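PDB 3KTN: carbohydrate kinase, pfkB family from Enterococcus faecalis, which probably phosphorylates a sugar acid, 2-keto-3-deoxygluconate, as a putative kinase of the ribokinase-like pfkB family. Local coordinates for residues A[158-169]-A[187-198]. Numbering follows the deposited sequence.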
# COMPACT_ATOMS: atom_id res chain seq x y z
N HIS A 158 18.65 -44.47 2.56
CA HIS A 158 19.92 -45.18 2.54
C HIS A 158 19.76 -46.53 1.85
O HIS A 158 20.56 -46.90 1.00
CB HIS A 158 20.43 -45.38 3.97
CG HIS A 158 21.74 -46.09 4.03
ND1 HIS A 158 22.88 -45.61 3.41
CD2 HIS A 158 22.11 -47.25 4.63
CE1 HIS A 158 23.88 -46.44 3.61
NE2 HIS A 158 23.44 -47.45 4.35
N ALA A 159 18.71 -47.26 2.23
CA ALA A 159 18.43 -48.57 1.64
C ALA A 159 18.31 -48.47 0.13
O ALA A 159 18.89 -49.27 -0.61
CB ALA A 159 17.15 -49.15 2.23
N TYR A 160 17.54 -47.49 -0.34
CA TYR A 160 17.35 -47.28 -1.77
C TYR A 160 18.60 -46.69 -2.40
O TYR A 160 18.63 -46.42 -3.60
CB TYR A 160 16.17 -46.34 -2.03
CG TYR A 160 14.81 -46.97 -1.84
CD1 TYR A 160 14.44 -47.55 -0.63
CD2 TYR A 160 13.87 -46.95 -2.88
CE1 TYR A 160 13.18 -48.10 -0.45
CE2 TYR A 160 12.60 -47.50 -2.71
CZ TYR A 160 12.26 -48.07 -1.50
OH TYR A 160 11.00 -48.61 -1.33
N GLN A 161 19.63 -46.48 -1.59
CA GLN A 161 20.87 -45.91 -2.08
C GLN A 161 20.66 -44.51 -2.65
O GLN A 161 21.30 -44.12 -3.63
CB GLN A 161 21.47 -46.82 -3.16
CG GLN A 161 22.08 -48.10 -2.61
CD GLN A 161 22.54 -49.04 -3.71
OE1 GLN A 161 21.72 -49.64 -4.41
NE2 GLN A 161 23.85 -49.16 -3.88
N LYS A 162 19.76 -43.75 -2.02
CA LYS A 162 19.49 -42.39 -2.45
C LYS A 162 20.40 -41.46 -1.65
O LYS A 162 20.64 -41.70 -0.47
CB LYS A 162 18.03 -42.02 -2.18
CG LYS A 162 17.01 -42.89 -2.90
CD LYS A 162 17.21 -42.83 -4.40
CE LYS A 162 16.19 -43.70 -5.12
NZ LYS A 162 16.35 -43.60 -6.59
N LYS A 163 20.90 -40.42 -2.30
CA LYS A 163 21.78 -39.47 -1.62
C LYS A 163 20.97 -38.76 -0.52
O LYS A 163 19.82 -38.38 -0.74
CB LYS A 163 22.33 -38.46 -2.62
CG LYS A 163 23.61 -37.78 -2.17
CD LYS A 163 24.75 -38.79 -2.04
CE LYS A 163 25.05 -39.49 -3.35
NZ LYS A 163 26.20 -40.43 -3.23
N VAL A 164 21.57 -38.60 0.65
CA VAL A 164 20.90 -37.97 1.77
C VAL A 164 21.62 -36.70 2.25
O VAL A 164 22.82 -36.72 2.51
CB VAL A 164 20.77 -38.95 2.96
CG1 VAL A 164 20.02 -38.31 4.11
CG2 VAL A 164 20.06 -40.22 2.50
N CYS A 165 20.86 -35.61 2.36
CA CYS A 165 21.39 -34.33 2.80
C CYS A 165 20.72 -33.94 4.11
O CYS A 165 19.56 -34.26 4.33
CB CYS A 165 21.13 -33.26 1.75
SG CYS A 165 21.68 -33.75 0.11
N PHE A 166 21.46 -33.25 4.97
CA PHE A 166 20.95 -32.87 6.27
C PHE A 166 21.56 -31.55 6.74
O PHE A 166 22.74 -31.30 6.52
CB PHE A 166 21.27 -33.97 7.28
CG PHE A 166 20.89 -33.65 8.69
CD1 PHE A 166 19.55 -33.64 9.07
CD2 PHE A 166 21.86 -33.39 9.64
CE1 PHE A 166 19.20 -33.37 10.39
CE2 PHE A 166 21.52 -33.11 10.96
CZ PHE A 166 20.18 -33.10 11.33
N ASP A 167 20.75 -30.73 7.39
CA ASP A 167 21.23 -29.45 7.90
C ASP A 167 21.07 -29.37 9.40
O ASP A 167 20.02 -29.72 9.95
CB ASP A 167 20.48 -28.29 7.24
CG ASP A 167 19.02 -28.21 7.68
OD1 ASP A 167 18.66 -27.28 8.42
OD2 ASP A 167 18.23 -29.09 7.28
N PHE A 168 22.13 -28.93 10.08
CA PHE A 168 22.09 -28.75 11.52
C PHE A 168 21.20 -27.52 11.72
O PHE A 168 21.40 -26.49 11.08
CB PHE A 168 23.49 -28.44 12.06
CG PHE A 168 24.36 -29.66 12.29
CD1 PHE A 168 24.48 -30.20 13.56
CD2 PHE A 168 25.05 -30.24 11.24
CE1 PHE A 168 25.30 -31.32 13.79
CE2 PHE A 168 25.87 -31.36 11.45
CZ PHE A 168 26.00 -31.89 12.73
N ASN A 169 20.21 -27.63 12.60
CA ASN A 169 19.33 -26.49 12.86
C ASN A 169 19.40 -26.20 14.34
O ASN A 169 18.39 -26.03 15.00
CB ASN A 169 17.89 -26.81 12.46
CG ASN A 169 17.05 -25.55 12.30
OD1 ASN A 169 15.88 -25.52 12.67
ND2 ASN A 169 17.64 -24.51 11.74
N TYR A 187 20.57 -36.24 16.59
CA TYR A 187 21.46 -36.01 15.46
C TYR A 187 22.38 -37.21 15.27
O TYR A 187 22.64 -37.64 14.14
CB TYR A 187 22.28 -34.73 15.69
CG TYR A 187 21.55 -33.45 15.34
CD1 TYR A 187 20.24 -33.22 15.78
CD2 TYR A 187 22.16 -32.46 14.58
CE1 TYR A 187 19.57 -32.03 15.47
CE2 TYR A 187 21.50 -31.27 14.27
CZ TYR A 187 20.20 -31.06 14.71
OH TYR A 187 19.55 -29.89 14.40
N GLU A 188 22.86 -37.77 16.38
CA GLU A 188 23.75 -38.93 16.30
C GLU A 188 23.04 -40.10 15.65
O GLU A 188 23.66 -40.93 15.00
CB GLU A 188 24.25 -39.30 17.70
CG GLU A 188 25.03 -38.17 18.36
CD GLU A 188 25.62 -38.53 19.71
OE1 GLU A 188 24.94 -39.22 20.51
OE2 GLU A 188 26.76 -38.11 19.98
N ARG A 189 21.72 -40.14 15.79
CA ARG A 189 20.93 -41.21 15.20
C ARG A 189 20.77 -41.10 13.68
O ARG A 189 20.75 -42.11 12.98
CB ARG A 189 19.55 -41.27 15.85
CG ARG A 189 19.59 -41.57 17.34
CD ARG A 189 18.21 -41.48 17.96
NE ARG A 189 17.28 -42.45 17.39
CZ ARG A 189 16.02 -42.58 17.78
NH1 ARG A 189 15.53 -41.80 18.74
NH2 ARG A 189 15.23 -43.49 17.22
N ILE A 190 20.67 -39.87 13.17
CA ILE A 190 20.50 -39.69 11.73
C ILE A 190 21.80 -39.53 10.96
O ILE A 190 21.90 -39.95 9.80
CB ILE A 190 19.59 -38.47 11.41
CG1 ILE A 190 19.14 -38.53 9.95
CG2 ILE A 190 20.35 -37.17 11.66
CD1 ILE A 190 18.13 -37.45 9.56
N LEU A 191 22.81 -38.94 11.60
CA LEU A 191 24.09 -38.73 10.95
C LEU A 191 24.69 -39.94 10.23
O LEU A 191 25.31 -39.80 9.18
CB LEU A 191 25.09 -38.16 11.96
CG LEU A 191 24.86 -36.66 12.23
CD1 LEU A 191 25.65 -36.20 13.44
CD2 LEU A 191 25.26 -35.88 10.99
N PRO A 192 24.52 -41.15 10.79
CA PRO A 192 25.07 -42.34 10.13
C PRO A 192 24.51 -42.59 8.73
O PRO A 192 25.08 -43.34 7.94
CB PRO A 192 24.72 -43.47 11.10
CG PRO A 192 24.77 -42.78 12.43
CD PRO A 192 24.05 -41.48 12.15
N TYR A 193 23.38 -41.95 8.42
CA TYR A 193 22.73 -42.13 7.12
C TYR A 193 22.94 -40.99 6.12
O TYR A 193 22.52 -41.10 4.97
CB TYR A 193 21.23 -42.32 7.33
CG TYR A 193 20.90 -43.53 8.16
CD1 TYR A 193 20.95 -44.82 7.61
CD2 TYR A 193 20.55 -43.40 9.50
CE1 TYR A 193 20.67 -45.94 8.38
CE2 TYR A 193 20.26 -44.52 10.28
CZ TYR A 193 20.32 -45.78 9.71
OH TYR A 193 20.04 -46.89 10.47
N CYS A 194 23.59 -39.92 6.56
CA CYS A 194 23.81 -38.75 5.70
C CYS A 194 25.05 -38.81 4.83
O CYS A 194 26.06 -39.40 5.20
CB CYS A 194 23.86 -37.49 6.55
SG CYS A 194 22.45 -37.30 7.65
N ASP A 195 24.97 -38.17 3.67
CA ASP A 195 26.07 -38.09 2.72
C ASP A 195 26.60 -36.66 2.67
O ASP A 195 27.81 -36.42 2.64
CB ASP A 195 25.61 -38.52 1.33
CG ASP A 195 25.15 -39.96 1.28
OD1 ASP A 195 25.98 -40.86 1.56
OD2 ASP A 195 23.97 -40.21 0.96
N ILE A 196 25.68 -35.70 2.67
CA ILE A 196 26.04 -34.28 2.62
C ILE A 196 25.45 -33.58 3.83
O ILE A 196 24.24 -33.64 4.07
CB ILE A 196 25.50 -33.61 1.33
CG1 ILE A 196 26.03 -34.36 0.11
CG2 ILE A 196 25.92 -32.15 1.28
CD1 ILE A 196 25.50 -33.84 -1.21
N VAL A 197 26.30 -32.92 4.61
CA VAL A 197 25.85 -32.25 5.82
C VAL A 197 26.20 -30.77 5.86
O VAL A 197 27.32 -30.37 5.52
CB VAL A 197 26.43 -32.94 7.06
CG1 VAL A 197 25.96 -32.25 8.32
CG2 VAL A 197 26.03 -34.42 7.08
N PHE A 198 25.24 -29.95 6.28
CA PHE A 198 25.42 -28.51 6.40
C PHE A 198 25.46 -28.13 7.87
O PHE A 198 24.55 -28.45 8.63
CB PHE A 198 24.29 -27.77 5.69
CG PHE A 198 24.27 -27.98 4.20
CD1 PHE A 198 25.21 -27.36 3.39
CD2 PHE A 198 23.36 -28.85 3.62
CE1 PHE A 198 25.25 -27.60 2.02
CE2 PHE A 198 23.39 -29.10 2.25
CZ PHE A 198 24.33 -28.48 1.44
O HOH W 1 22.74 -42.32 2.23
O HOH W 2 22.99 -25.81 9.09
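The Phe166 ring fills a hollow in the 187-198 segment walled by Tyr187, Ile190, Leu191 and Cys194. Its CG stands anti to the backbone N (chi1 176°), which carries the ring off the strand toward Tyr187 and Ile190 of helix 177-190. Ile190 CG2 sits over one face, near the ring centre and 4.1 Å from the centroid, a CH-pi contact. Cys194 SG presses obliquely near the root of the ring, 3.6 Å from Phe166 CB. The far edge of Phe166 meets a face of Tyr187, with the two planes at 78°, an edge-to-face pair. Phe168 packs against the edge of the same tyrosine, its own plane turned 47° from it. At the CD2-CE2 edge of Phe168, Val197 CG1 makes the bump, 3.3 Å from Phe168 CE2. The Tyr187 hydroxyl accepts a hydrogen bond from Asn169 N at 3.0 Å.

Strands 163-167 and 196-198 run parallel and adjacent. With helix 177-190 they form a beta-alpha-beta unit of the large central sheet in this ribokinase-like fold. Phe166 and Val197 point to the helix side, where Leu140 of helix 138-142 also touches Phe166. Cys165, Ile196 and Phe198 face the other way, and helix 278-291 covers Cys165 and Phe198.

Val164 O takes two backbone bonds, from Asp195 N and Ile196 N. Val164 N in turn donates to the side-chain oxygen Asp195 OD2 (2.9 Å), which uses its anti lone pair. The bent Lys163 side chain crosses that of Asp195 at about a right angle, its CD 3.4 Å from Asp195 OD2. At the far end the Tyr193 ring turns an edge toward the His158 face, offset, with CD1 3.7 Å from His158 CB.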